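Local coordinates for D-3-phosphoglycerate dehydrogenase oxidoreductase protein (Ralstonia solanacearum, PDB 3GG9) that probably oxidises D-3-phosphoglycerate with NAD as hydride acceptor, at residues A[13-18]-A[311-316]; A[22-27]-A[315-320]; A[33-38]-A[280-285]; A[65-70]-A[95-100]; A[113-118]-A[220-225]. All coordinates share one frame; numbering follows the deposited sequence. Where two conformers were deposited one is given.

Contact 1: residues A[13-18]-A[311-316]; sequences DAVRKL and MYFGIA. With SO4 (sulfate ion), chain E.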
# COMPACT_ATOMS: atom_id res chain seq x y z
N ASP A 13 21.02 6.90 7.28
CA ASP A 13 22.35 7.19 6.74
C ASP A 13 22.30 7.19 5.22
O ASP A 13 23.13 6.58 4.56
CB ASP A 13 23.36 6.15 7.26
CG ASP A 13 24.79 6.65 7.24
OD1 ASP A 13 25.01 7.89 7.20
OD2 ASP A 13 25.68 5.77 7.26
N ALA A 14 21.28 7.83 4.66
CA ALA A 14 21.06 7.79 3.21
C ALA A 14 21.79 8.86 2.45
O ALA A 14 22.12 8.68 1.28
CB ALA A 14 19.56 7.90 2.89
N VAL A 15 21.98 10.01 3.11
CA VAL A 15 22.51 11.22 2.49
C VAL A 15 23.89 11.00 1.88
O VAL A 15 24.15 11.40 0.74
CB VAL A 15 22.54 12.40 3.51
CG1 VAL A 15 23.24 13.63 2.94
CG2 VAL A 15 21.09 12.74 3.97
N ARG A 16 24.78 10.34 2.64
CA ARG A 16 26.14 10.12 2.17
C ARG A 16 26.23 9.16 0.97
O ARG A 16 27.26 9.12 0.30
CB ARG A 16 27.09 9.70 3.31
CG ARG A 16 26.95 8.26 3.77
CD ARG A 16 28.00 7.92 4.82
NE ARG A 16 27.71 6.64 5.46
CZ ARG A 16 28.09 5.44 5.02
NH1 ARG A 16 28.81 5.33 3.90
NH2 ARG A 16 27.76 4.35 5.69
N LYS A 17 25.17 8.41 0.68
CA LYS A 17 25.17 7.49 -0.47
C LYS A 17 24.51 8.07 -1.72
O LYS A 17 24.42 7.39 -2.73
CB LYS A 17 24.50 6.19 -0.10
CG LYS A 17 25.17 5.47 1.07
CD LYS A 17 24.18 4.55 1.72
CE LYS A 17 24.70 3.97 2.99
NZ LYS A 17 23.54 3.47 3.77
N LEU A 18 24.05 9.32 -1.64
CA LEU A 18 23.35 9.93 -2.78
C LEU A 18 24.39 10.30 -3.82
O LEU A 18 25.51 10.63 -3.45
CB LEU A 18 22.60 11.19 -2.35
CG LEU A 18 21.47 11.06 -1.31
CD1 LEU A 18 20.95 12.41 -0.93
CD2 LEU A 18 20.31 10.18 -1.76
N MET A 311 16.98 15.20 -5.31
CA MET A 311 16.54 16.56 -5.65
C MET A 311 16.71 17.52 -4.46
O MET A 311 17.33 18.57 -4.59
CB MET A 311 15.07 16.58 -6.12
CG MET A 311 14.54 17.98 -6.50
SD MET A 311 12.73 18.18 -6.43
CE MET A 311 12.28 17.37 -7.97
N TYR A 312 16.16 17.13 -3.30
CA TYR A 312 16.20 17.97 -2.11
C TYR A 312 17.63 18.34 -1.67
O TYR A 312 17.94 19.52 -1.55
CB TYR A 312 15.42 17.35 -0.95
CG TYR A 312 13.92 17.60 -1.00
CD1 TYR A 312 13.31 18.42 -0.05
CD2 TYR A 312 13.11 17.03 -1.99
CE1 TYR A 312 11.93 18.65 -0.08
CE2 TYR A 312 11.72 17.26 -2.03
CZ TYR A 312 11.14 18.06 -1.06
OH TYR A 312 9.78 18.31 -1.09
N PHE A 313 18.48 17.34 -1.46
CA PHE A 313 19.88 17.57 -1.08
C PHE A 313 20.73 18.14 -2.21
O PHE A 313 21.60 18.99 -1.98
CB PHE A 313 20.48 16.28 -0.54
CG PHE A 313 19.85 15.87 0.77
CD1 PHE A 313 20.33 16.39 1.96
CD2 PHE A 313 18.72 15.05 0.79
CE1 PHE A 313 19.75 16.05 3.17
CE2 PHE A 313 18.10 14.69 2.03
CZ PHE A 313 18.63 15.21 3.20
N GLY A 314 20.49 17.68 -3.43
CA GLY A 314 21.19 18.28 -4.58
C GLY A 314 21.09 19.80 -4.52
O GLY A 314 22.10 20.50 -4.60
N ILE A 315 19.87 20.29 -4.33
CA ILE A 315 19.61 21.73 -4.24
C ILE A 315 20.20 22.37 -2.99
O ILE A 315 20.81 23.42 -3.10
CB ILE A 315 18.10 22.06 -4.39
CG1 ILE A 315 17.67 21.85 -5.84
CG2 ILE A 315 17.78 23.49 -3.97
CD1 ILE A 315 16.17 21.72 -6.02
N ALA A 316 20.02 21.76 -1.81
CA ALA A 316 20.61 22.33 -0.59
C ALA A 316 22.15 22.40 -0.65
O ALA A 316 22.73 23.38 -0.17
CB ALA A 316 20.12 21.57 0.68
S SO4 E . 8.63 21.05 1.01
O1 SO4 E . 9.56 20.05 1.50
O2 SO4 E . 9.34 22.28 0.70
O3 SO4 E . 7.98 20.55 -0.19
O4 SO4 E . 7.63 21.28 2.06
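Val15 and Leu18 close on the ring of Phe313 where helix 306-324 packs against the flavodoxin-like domain, whose five-stranded parallel sheet is the substrate-side half of a D-2-hydroxyacid dehydrogenase. This is the tight part of the contact. Val15 CG2 lies over one face of the ring as a CH-pi donor, 3.9 Å from the ring centroid and shifted toward CZ. With CG1 anti to the backbone N (chi1 173°), the valine presents both methyls, and CG1 comes within 4.1 Å of Phe313 CD1. Leu18 arrives at the root of the ring, its CD1 3.9 Å from Phe313 CD2. Branched aliphatic side chains suit this place because they cover a flat phenyl without bringing polar atoms into a buried layer, to which Cys20, Ile55 and Thr78 also contribute.

The Arg16 side of the 13-18 turn is the more exposed one, though Asn151 of the second subunit covers part of the turn. There Arg16 folds back side-on onto Asp13: NE at 2.8 Å and NH2 at 3.0 Å both reach OD2, from the same face of the carboxylate, while Lys17 CE rests over the rim of one face of the guanidinium. On the helix, Tyr312 leads away from this turn toward a sulfate ion, probably from the crystallisation liquor, and also meets Ser107 N. Sulfate O1 lies in plane at the ring edge, and Tyr312 OH is 3.0 Å from sulfate O3.

Contact 2: residues A[22-27]-A[315-320]; sequences SLLQDH and IAFQNI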
# COMPACT_ATOMS: atom_id res chain seq x y z
N SER A 22 28.63 14.07 -3.73
CA SER A 22 29.94 14.44 -4.30
C SER A 22 30.06 15.93 -4.55
O SER A 22 31.17 16.45 -4.75
CB SER A 22 30.23 13.64 -5.58
OG SER A 22 31.56 13.92 -6.03
N LEU A 23 28.93 16.64 -4.55
CA LEU A 23 28.94 18.10 -4.63
C LEU A 23 29.74 18.76 -3.50
O LEU A 23 30.27 19.85 -3.68
CB LEU A 23 27.52 18.68 -4.63
CG LEU A 23 26.62 18.43 -5.85
CD1 LEU A 23 25.19 18.90 -5.56
CD2 LEU A 23 27.17 19.09 -7.10
N LEU A 24 29.82 18.10 -2.34
CA LEU A 24 30.52 18.66 -1.19
C LEU A 24 31.97 18.16 -1.03
O LEU A 24 32.50 18.12 0.09
CB LEU A 24 29.72 18.34 0.10
CG LEU A 24 28.28 18.86 0.21
CD1 LEU A 24 27.63 18.33 1.48
CD2 LEU A 24 28.21 20.38 0.14
N GLN A 25 32.60 17.81 -2.16
CA GLN A 25 33.92 17.14 -2.17
C GLN A 25 35.06 18.01 -1.65
O GLN A 25 36.02 17.49 -1.11
CB GLN A 25 34.28 16.65 -3.58
CG GLN A 25 34.28 17.74 -4.65
CD GLN A 25 34.68 17.23 -6.03
OE1 GLN A 25 35.12 17.99 -6.88
NE2 GLN A 25 34.51 15.92 -6.25
N ASP A 26 34.90 19.32 -1.79
CA ASP A 26 35.86 20.29 -1.27
C ASP A 26 35.66 20.61 0.22
O ASP A 26 36.34 21.49 0.74
CB ASP A 26 35.78 21.58 -2.10
CG ASP A 26 36.93 22.55 -1.81
OD1 ASP A 26 38.07 22.10 -1.60
OD2 ASP A 26 36.67 23.77 -1.75
N HIS A 27 34.76 19.90 0.90
CA HIS A 27 34.39 20.23 2.29
C HIS A 27 34.45 19.03 3.17
O HIS A 27 34.44 17.90 2.68
CB HIS A 27 32.99 20.84 2.35
CG HIS A 27 32.82 21.99 1.41
ND1 HIS A 27 33.25 23.27 1.72
CD2 HIS A 27 32.35 22.05 0.14
CE1 HIS A 27 33.01 24.07 0.69
NE2 HIS A 27 32.46 23.36 -0.27
N ILE A 315 19.87 20.29 -4.33
CA ILE A 315 19.61 21.73 -4.24
C ILE A 315 20.20 22.37 -2.99
O ILE A 315 20.81 23.42 -3.10
CB ILE A 315 18.10 22.06 -4.39
CG1 ILE A 315 17.67 21.85 -5.84
CG2 ILE A 315 17.78 23.49 -3.97
CD1 ILE A 315 16.17 21.72 -6.02
N ALA A 316 20.02 21.76 -1.81
CA ALA A 316 20.61 22.33 -0.59
C ALA A 316 22.15 22.40 -0.65
O ALA A 316 22.73 23.38 -0.17
CB ALA A 316 20.12 21.57 0.68
N PHE A 317 22.78 21.40 -1.26
CA PHE A 317 24.24 21.35 -1.43
C PHE A 317 24.72 22.36 -2.46
O PHE A 317 25.68 23.08 -2.21
CB PHE A 317 24.73 19.96 -1.84
CG PHE A 317 24.49 18.88 -0.81
CD1 PHE A 317 24.14 19.18 0.50
CD2 PHE A 317 24.61 17.54 -1.18
CE1 PHE A 317 23.93 18.16 1.43
CE2 PHE A 317 24.42 16.52 -0.24
CZ PHE A 317 24.07 16.83 1.06
N GLN A 318 24.05 22.41 -3.61
CA GLN A 318 24.36 23.43 -4.63
C GLN A 318 24.15 24.85 -4.08
O GLN A 318 24.91 25.76 -4.42
CB GLN A 318 23.55 23.21 -5.90
CG GLN A 318 24.06 23.97 -7.14
CD GLN A 318 25.54 23.71 -7.45
OE1 GLN A 318 25.97 22.56 -7.54
NE2 GLN A 318 26.31 24.78 -7.63
N ASN A 319 23.17 25.02 -3.20
CA ASN A 319 22.95 26.33 -2.57
C ASN A 319 24.17 26.81 -1.77
O ASN A 319 24.55 27.99 -1.86
CB ASN A 319 21.67 26.34 -1.72
CG ASN A 319 20.39 26.47 -2.54
OD1 ASN A 319 20.42 26.79 -3.74
ND2 ASN A 319 19.25 26.25 -1.90
N ILE A 320 24.77 25.91 -1.00
CA ILE A 320 26.00 26.22 -0.27
C ILE A 320 27.11 26.62 -1.26
O ILE A 320 27.76 27.65 -1.08
CB ILE A 320 26.45 25.07 0.63
CG1 ILE A 320 25.45 24.85 1.77
CG2 ILE A 320 27.85 25.35 1.20
CD1 ILE A 320 25.65 23.54 2.53
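This is an apolar helix-on-turn contact, partly buried, in which Leu23 and Leu24 meet Phe317 and Gln318 at the rim of the flavodoxin-like domain. The leucines belong to the connection between strands 4-7 and 28-31; their partners lie on helix 306-324. Leu24 covers the ring: CD1 stands over the centre of the Phe317 ring, 3.6 Å from its centroid and only 10° off the normal, a well-formed CH-pi contact. Its other methyl, CD2, is 4.0 Å from Phe317 CB, so the forked leucine spans both the ring and its stem. Leu23 packs nearer the helix backbone, with CD1 3.9 Å from Phe317 CB, and its CD2 comes 3.7 Å from Gln318 OE1. Bending at chi2 (54°) brings the Gln318 amide round to this leucine; the long, flexible chain lets OE1 lie against the methyl while NE2 bonds Asp322, one turn on, at the partly exposed border. Deeper in, Leu24 also touches Ile5 of strand 4-7, and Phe317 reaches Val15 and Cys20. Helix 306-324 thus returns from the nucleotide-binding domain to pack on the N-terminal five-stranded flavodoxin-like domain, as in D-2-hydroxyacid dehydrogenases.

Contact 3: residues A[33-38]-A[280-285]; sequences NNTVKG and TEPILQ
Thr35 lays its CB and OG1 against the CG-CD edge of the Pro282 ring, the closest approach being 4.1 Å from Thr35 CB to Pro282 CD. The fit is light, as befits a surface contact. Pro282 follows a cis peptide bond, and its compact ring offers apolar carbons to the threonine. The polar end of Thr35 is occupied: OG1 is hydrogen-bonded to Tyr11 OH and Asp9 OD1, which fixes the side chain's rotation and leaves CB and the flank of OG1 to meet the proline.

Beside this pair, Lys37 stretches across to the backbone. Its chain bends at chi2 (-130°) and carries NZ to 3.4 Å from Glu281 O, a weak hydrogen bond. NZ also donates to a water at 3.1 Å, which accepts from Glu281 N at 3.3 Å, so the lysine meets this backbone directly, if weakly, at Glu281 O and through the water at Glu281 N. Because Lys37 has two conformers, this link is tentative. The Glu281 carboxylate leads away to His300 ND1 and Phe278 N; the pairing resembles the Glu-His pair of the family's active sites.

Trp138 of the second subunit packs on Glu281 and Pro282. In the fold, 33-38 joins strand 28-31 to helix 39-45, with Gly38 as N-cap, and 280-285 lies between strands 272-275 and 295-297, so loops of the two parallel sheets meet here.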
# COMPACT_ATOMS: atom_id res chain seq x y z
N ASN A 33 23.12 10.45 12.44
CA ASN A 33 22.07 9.47 12.18
C ASN A 33 21.01 9.37 13.28
O ASN A 33 20.15 8.49 13.27
CB ASN A 33 22.67 8.08 11.89
CG ASN A 33 23.71 8.12 10.79
OD1 ASN A 33 24.79 7.55 10.93
ND2 ASN A 33 23.40 8.78 9.69
N ASN A 34 21.09 10.26 14.26
CA ASN A 34 20.04 10.37 15.26
C ASN A 34 19.80 11.81 15.63
O ASN A 34 20.54 12.70 15.19
CB ASN A 34 20.34 9.49 16.49
CG ASN A 34 21.70 9.76 17.10
OD1 ASN A 34 22.14 10.90 17.20
ND2 ASN A 34 22.37 8.70 17.54
N THR A 35 18.77 12.04 16.43
CA THR A 35 18.33 13.38 16.76
C THR A 35 18.67 13.65 18.21
O THR A 35 18.53 12.78 19.06
CB THR A 35 16.80 13.54 16.54
OG1 THR A 35 16.50 13.25 15.18
CG2 THR A 35 16.32 14.96 16.83
N VAL A 36 19.15 14.86 18.45
CA VAL A 36 19.47 15.33 19.78
C VAL A 36 18.62 16.57 20.02
O VAL A 36 18.62 17.52 19.21
CB VAL A 36 21.00 15.59 19.93
CG1 VAL A 36 21.29 16.63 20.96
CG2 VAL A 36 21.72 14.29 20.25
N LYS A 37 17.86 16.53 21.11
CA LYS A 37 17.03 17.67 21.47
C LYS A 37 17.56 18.34 22.74
O LYS A 37 18.22 17.71 23.59
CB LYS A 37 15.55 17.27 21.58
CG LYS A 37 15.01 16.62 20.31
CD LYS A 37 13.71 17.26 19.84
CE LYS A 37 13.37 16.82 18.42
NZ LYS A 37 12.19 17.53 17.86
N GLY A 38 17.29 19.63 22.84
CA GLY A 38 17.82 20.39 23.95
C GLY A 38 19.07 21.11 23.50
O GLY A 38 19.95 20.52 22.88
N THR A 280 5.29 14.99 18.19
CA THR A 280 6.67 14.89 18.58
C THR A 280 7.30 13.78 17.75
O THR A 280 6.73 12.70 17.63
CB THR A 280 6.78 14.55 20.09
OG1 THR A 280 6.27 15.66 20.85
CG2 THR A 280 8.21 14.29 20.50
N GLU A 281 8.45 14.07 17.16
CA GLU A 281 9.20 13.11 16.36
C GLU A 281 10.68 13.33 16.73
O GLU A 281 11.08 14.46 16.99
CB GLU A 281 8.95 13.36 14.85
CG GLU A 281 7.51 13.02 14.39
CD GLU A 281 7.18 13.51 12.97
OE1 GLU A 281 8.10 13.91 12.25
OE2 GLU A 281 6.00 13.50 12.58
N PRO A 282 11.48 12.25 16.81
CA PRO A 282 11.15 10.84 16.61
C PRO A 282 10.38 10.22 17.76
O PRO A 282 10.42 10.70 18.90
CB PRO A 282 12.52 10.17 16.45
CG PRO A 282 13.48 11.07 17.05
CD PRO A 282 12.92 12.44 17.08
N ILE A 283 9.65 9.16 17.44
CA ILE A 283 8.93 8.35 18.41
C ILE A 283 9.81 7.12 18.68
O ILE A 283 9.89 6.22 17.84
CB ILE A 283 7.54 7.92 17.85
CG1 ILE A 283 6.65 9.13 17.53
CG2 ILE A 283 6.83 6.94 18.80
CD1 ILE A 283 5.93 9.71 18.74
N LEU A 284 10.49 7.11 19.83
CA LEU A 284 11.43 6.04 20.19
C LEU A 284 10.93 5.20 21.34
O LEU A 284 11.45 4.11 21.60
CB LEU A 284 12.81 6.61 20.53
CG LEU A 284 13.60 7.38 19.46
CD1 LEU A 284 15.01 7.69 19.95
CD2 LEU A 284 13.65 6.59 18.17
N GLN A 285 9.91 5.71 22.01
CA GLN A 285 9.40 5.12 23.24
C GLN A 285 7.91 4.78 23.14
O GLN A 285 7.24 4.60 24.15
CB GLN A 285 9.66 6.05 24.41
CG GLN A 285 10.67 5.55 25.41
CD GLN A 285 12.05 5.45 24.84
OE1 GLN A 285 12.54 4.35 24.58
NE2 GLN A 285 12.69 6.59 24.63
O HOH W 1 9.13 17.18 17.90

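Contact 4: residues A[65-70]-A[95-100]; sequences LLDRLP and TDKGVV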
# COMPACT_ATOMS: atom_id res chain seq x y z
N LEU A 65 19.81 28.44 20.61
CA LEU A 65 20.79 27.60 19.95
C LEU A 65 21.82 28.47 19.25
O LEU A 65 23.02 28.24 19.42
CB LEU A 65 20.11 26.64 18.96
CG LEU A 65 21.06 25.72 18.18
CD1 LEU A 65 21.75 24.70 19.11
CD2 LEU A 65 20.29 25.06 17.03
N LEU A 66 21.36 29.47 18.51
CA LEU A 66 22.26 30.38 17.78
C LEU A 66 23.23 31.14 18.69
O LEU A 66 24.36 31.45 18.28
CB LEU A 66 21.46 31.33 16.90
CG LEU A 66 20.66 30.65 15.78
CD1 LEU A 66 19.55 31.54 15.28
CD2 LEU A 66 21.56 30.19 14.63
N ASP A 67 22.79 31.43 19.92
CA ASP A 67 23.63 32.02 20.97
C ASP A 67 24.82 31.14 21.32
O ASP A 67 25.87 31.64 21.71
CB ASP A 67 22.81 32.24 22.26
CG ASP A 67 21.81 33.37 22.14
OD1 ASP A 67 20.87 33.39 22.97
OD2 ASP A 67 21.93 34.22 21.24
N ARG A 68 24.64 29.83 21.18
CA ARG A 68 25.68 28.86 21.52
C ARG A 68 26.54 28.41 20.33
O ARG A 68 27.35 27.49 20.48
CB ARG A 68 25.06 27.65 22.19
CG ARG A 68 24.59 27.88 23.61
CD ARG A 68 24.26 26.54 24.25
NE ARG A 68 23.66 26.57 25.59
CZ ARG A 68 22.68 27.36 26.01
NH1 ARG A 68 22.10 28.26 25.22
NH2 ARG A 68 22.25 27.25 27.27
N LEU A 69 26.36 29.04 19.17
CA LEU A 69 27.08 28.62 17.96
C LEU A 69 27.81 29.77 17.25
O LEU A 69 27.34 30.27 16.23
CB LEU A 69 26.13 27.91 16.98
CG LEU A 69 25.45 26.59 17.35
CD1 LEU A 69 24.57 26.10 16.18
CD2 LEU A 69 26.46 25.52 17.77
N PRO A 70 28.99 30.16 17.77
CA PRO A 70 29.73 31.29 17.19
C PRO A 70 30.23 31.08 15.75
O PRO A 70 30.29 32.04 14.97
CB PRO A 70 30.91 31.46 18.16
CG PRO A 70 31.07 30.15 18.82
CD PRO A 70 29.69 29.58 18.94
N THR A 95 19.21 36.40 11.19
CA THR A 95 19.55 37.70 10.62
C THR A 95 20.39 38.54 11.61
O THR A 95 21.34 39.19 11.19
CB THR A 95 18.28 38.45 10.17
OG1 THR A 95 17.58 37.66 9.21
CG2 THR A 95 18.63 39.79 9.55
N ASP A 96 20.06 38.46 12.90
CA ASP A 96 20.81 39.12 13.99
C ASP A 96 22.26 38.64 14.09
O ASP A 96 23.16 39.44 14.37
CB ASP A 96 20.12 38.91 15.34
CG ASP A 96 18.88 39.77 15.52
OD1 ASP A 96 18.65 40.69 14.69
OD2 ASP A 96 18.12 39.53 16.48
N LYS A 97 22.48 37.34 13.88
CA LYS A 97 23.82 36.76 13.95
C LYS A 97 24.54 36.85 12.61
O LYS A 97 25.71 36.48 12.51
CB LYS A 97 23.77 35.30 14.41
CG LYS A 97 23.06 35.06 15.75
CD LYS A 97 23.97 35.32 16.96
CE LYS A 97 23.33 34.81 18.24
NZ LYS A 97 22.01 35.45 18.55
N GLY A 98 23.86 37.34 11.58
CA GLY A 98 24.41 37.33 10.22
C GLY A 98 24.60 35.91 9.70
O GLY A 98 25.56 35.62 9.00
N VAL A 99 23.68 35.02 10.09
CA VAL A 99 23.63 33.64 9.59
C VAL A 99 22.63 33.60 8.44
O VAL A 99 21.44 33.90 8.64
CB VAL A 99 23.20 32.66 10.71
CG1 VAL A 99 22.93 31.25 10.14
CG2 VAL A 99 24.28 32.59 11.77
N VAL A 100 23.10 33.27 7.23
CA VAL A 100 22.19 33.20 6.09
C VAL A 100 21.44 31.87 6.05
O VAL A 100 22.01 30.81 6.28
CB VAL A 100 22.85 33.52 4.70
CG1 VAL A 100 23.28 34.97 4.64
CG2 VAL A 100 24.00 32.59 4.38
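Asp67 and Lys97 are joined by a salt bridge, with Lys97 NZ donating to Asp67 OD2 at 3.0 Å. The ammonium meets that oxygen nearly along its C-O axis, and the two side chains cross at about a right angle. Lys97 gets there by bending twice, at chi2 (-82°) and again at chi4 (-60°), which lays its methylenes beside Leu66 before NZ turns to the carboxylate. CE passes 3.5 Å from Leu66 O and 4.2 Å from Leu66 CB. A lysine suits this border because its chain can pack on a leucine while its charge stays at the surface.

The surrounding polar groups are well supplied. Leu66 O accepts from Leu69 N (3.3 Å), closing a type I turn, and Leu65 O takes Arg68 N (2.9 Å). On the other segment Gly98 N returns to Thr95 O at 3.2 Å as part of a Schellman motif; the positive phi of Gly98 (65°) is easily adopted by a residue without a side chain. Thr95 OG1 is shared between Leu91 O and Asn333 ND2, the latter also reaching Val99 O, while Asp96 forms a second salt bridge, with Arg63. The backbone of Val100 pairs with Lys73 and Ile75.

On the buried side of the charged pair, Leu66 packs against Ala93 and Cys94. Neighbouring helices packed in this way are typical of successive beta-alpha-beta crossovers, here joining strands 51-54, 74-77 and 100-102 of the flavodoxin-like domain.

Contact 5: residues A[113-118]-A[220-225]; sequences ELTWAL and SVHLRL. With SO4 (sulfate ion), chain F; SO4 (sulfate ion), chain E.
Thr115 on helix 109-123 lays its methyl against both Ser220 and His222, at the end of a central strand of the Rossmann-type nucleotide-binding domain. CG2 is 3.3 Å from Ser220 OG and 3.5 Å from His222 CE1. It meets the imidazole near its plane, at the edge, and Thr115 OG1 lies in that plane too, 3.5 Å from CE1. Both branches of the threonine therefore face the same ring carbon. A small beta-branched residue suits the place: its methyl packs on Ser220 and His222 while its hydroxyl bonds back to the helix carbonyl of Pro111.

In the next shell, Thr115 OG1 is hydrogen-bonded to that Pro111 O, one turn back, and to Thr250 OG1. These bonds set its rotation, with OG1 beside the backbone N (chi1 -57°) and CG2 anti to it. Ser220 is held by backbone bonds to Gly164 and Phe166 of strand 162-166, and the His222 ring touches Ile171 and Val175 of helix 170-181.

Farther out the chain leaves the sheet and Arg224 bridges two sulfate ions, probably from the crystallisation liquor. One is also bound by the amides of Lys170 and Ile171, beside the glycine-rich turn, a position consistent with a dinucleotide phosphate site. Arg224 NE donates to O2 of this sulfate at 2.9 Å, and NH1 to O1 of the same sulfate at 2.7 Å, almost straight at 175°; Arg224 NH2 reaches O4 of the other sulfate, 3.0 Å away.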
# COMPACT_ATOMS: atom_id res chain seq x y z
N GLU A 113 2.34 10.11 -3.43
CA GLU A 113 2.35 8.67 -3.65
C GLU A 113 2.30 7.96 -2.31
O GLU A 113 1.67 6.93 -2.17
CB GLU A 113 3.59 8.25 -4.40
CG GLU A 113 3.51 8.73 -5.85
CD GLU A 113 4.51 8.06 -6.76
OE1 GLU A 113 5.23 7.17 -6.30
OE2 GLU A 113 4.56 8.41 -7.97
N LEU A 114 2.97 8.55 -1.36
CA LEU A 114 2.99 7.95 -0.01
C LEU A 114 1.59 7.96 0.61
O LEU A 114 1.17 6.98 1.24
CB LEU A 114 3.97 8.70 0.87
CG LEU A 114 4.31 8.03 2.22
CD1 LEU A 114 3.34 8.46 3.35
CD2 LEU A 114 4.39 6.48 2.10
N THR A 115 0.89 9.09 0.50
CA THR A 115 -0.53 9.17 0.88
C THR A 115 -1.38 8.03 0.32
O THR A 115 -2.15 7.40 1.03
CB THR A 115 -1.15 10.55 0.47
OG1 THR A 115 -0.39 11.59 1.08
CG2 THR A 115 -2.60 10.65 0.93
N TRP A 116 -1.22 7.77 -0.97
CA TRP A 116 -1.98 6.72 -1.63
C TRP A 116 -1.56 5.32 -1.23
O TRP A 116 -2.39 4.44 -1.15
CB TRP A 116 -1.87 6.84 -3.17
CG TRP A 116 -3.10 6.25 -3.78
CD1 TRP A 116 -3.20 5.06 -4.43
CD2 TRP A 116 -4.43 6.78 -3.71
NE1 TRP A 116 -4.51 4.83 -4.82
CE2 TRP A 116 -5.28 5.88 -4.38
CE3 TRP A 116 -4.97 7.95 -3.16
CZ2 TRP A 116 -6.66 6.11 -4.50
CZ3 TRP A 116 -6.34 8.17 -3.28
CH2 TRP A 116 -7.16 7.27 -3.95
N ALA A 117 -0.28 5.14 -0.96
CA ALA A 117 0.25 3.87 -0.49
C ALA A 117 -0.42 3.53 0.83
O ALA A 117 -0.80 2.40 1.07
CB ALA A 117 1.80 3.98 -0.31
N LEU A 118 -0.61 4.55 1.67
CA LEU A 118 -1.30 4.38 2.96
C LEU A 118 -2.80 4.13 2.84
O LEU A 118 -3.34 3.33 3.57
CB LEU A 118 -1.06 5.59 3.86
CG LEU A 118 0.30 5.70 4.54
CD1 LEU A 118 0.36 7.00 5.32
CD2 LEU A 118 0.51 4.50 5.46
N SER A 220 -8.77 12.33 3.15
CA SER A 220 -7.36 12.61 3.26
C SER A 220 -7.11 14.08 3.36
O SER A 220 -7.65 14.87 2.56
CB SER A 220 -6.58 11.98 2.12
OG SER A 220 -5.20 12.16 2.33
N VAL A 221 -6.26 14.44 4.32
CA VAL A 221 -5.92 15.85 4.66
C VAL A 221 -4.63 16.37 4.02
O VAL A 221 -3.54 15.82 4.24
CB VAL A 221 -5.83 16.04 6.22
CG1 VAL A 221 -5.71 17.51 6.55
CG2 VAL A 221 -7.06 15.50 6.84
N HIS A 222 -4.75 17.44 3.23
CA HIS A 222 -3.60 18.06 2.57
C HIS A 222 -3.51 19.56 2.77
O HIS A 222 -3.71 20.34 1.84
CB HIS A 222 -3.62 17.68 1.11
CG HIS A 222 -3.62 16.21 0.91
ND1 HIS A 222 -2.49 15.45 1.08
CD2 HIS A 222 -4.62 15.35 0.63
CE1 HIS A 222 -2.78 14.18 0.89
NE2 HIS A 222 -4.07 14.09 0.62
N LEU A 223 -3.17 19.95 3.99
CA LEU A 223 -3.11 21.36 4.39
C LEU A 223 -1.75 21.66 4.98
O LEU A 223 -1.15 20.80 5.63
CB LEU A 223 -4.18 21.66 5.45
CG LEU A 223 -5.66 21.44 5.11
CD1 LEU A 223 -6.52 21.52 6.37
CD2 LEU A 223 -6.12 22.47 4.07
N ARG A 224 -1.27 22.88 4.76
CA ARG A 224 -0.09 23.38 5.44
C ARG A 224 -0.54 23.85 6.81
O ARG A 224 -1.70 24.30 6.98
CB ARG A 224 0.55 24.54 4.65
CG ARG A 224 1.09 24.15 3.25
CD ARG A 224 2.53 23.61 3.30
NE ARG A 224 2.88 22.84 2.11
CZ ARG A 224 3.95 22.05 1.97
NH1 ARG A 224 4.15 21.41 0.84
NH2 ARG A 224 4.83 21.90 2.97
N LEU A 225 0.35 23.70 7.79
CA LEU A 225 0.06 24.13 9.17
C LEU A 225 0.38 25.62 9.35
O LEU A 225 1.50 26.06 9.09
CB LEU A 225 0.86 23.30 10.18
CG LEU A 225 0.50 23.53 11.66
CD1 LEU A 225 -0.96 23.27 11.94
CD2 LEU A 225 1.39 22.68 12.55
S SO4 F . 1.10 22.01 -1.16
O1 SO4 F . 2.51 21.67 -1.31
O2 SO4 F . 0.86 22.76 0.09
O3 SO4 F . 0.72 22.85 -2.30
O4 SO4 F . 0.31 20.77 -1.09
S SO4 E . 8.63 21.05 1.01
O1 SO4 E . 9.56 20.05 1.50
O2 SO4 E . 9.34 22.28 0.70
O3 SO4 E . 7.98 20.55 -0.19
O4 SO4 E . 7.63 21.28 2.06

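Contacts 1 and 2 are neighbours, their centres about 9 Å apart: both use helix 306-324, share Ile315 and Ala316, and touch where Val15 meets Phe317. Along the chain their loops enclose all the others. Contact 4 lies in the same five-stranded domain, about 21 Å between centres from contact 2, and closes before contact 5 opens. Contact 5, about 35 Å from contact 4 between centres, belongs to the seven-stranded domain, and contact 3 joins loops of both. Contacts 1 and 5 do not touch, but each binds one shared sulfate, through Tyr312 and Arg224. Contacts 1, 3 and 5 also touch the second subunit, so the dimer partner packs on parts of both domains.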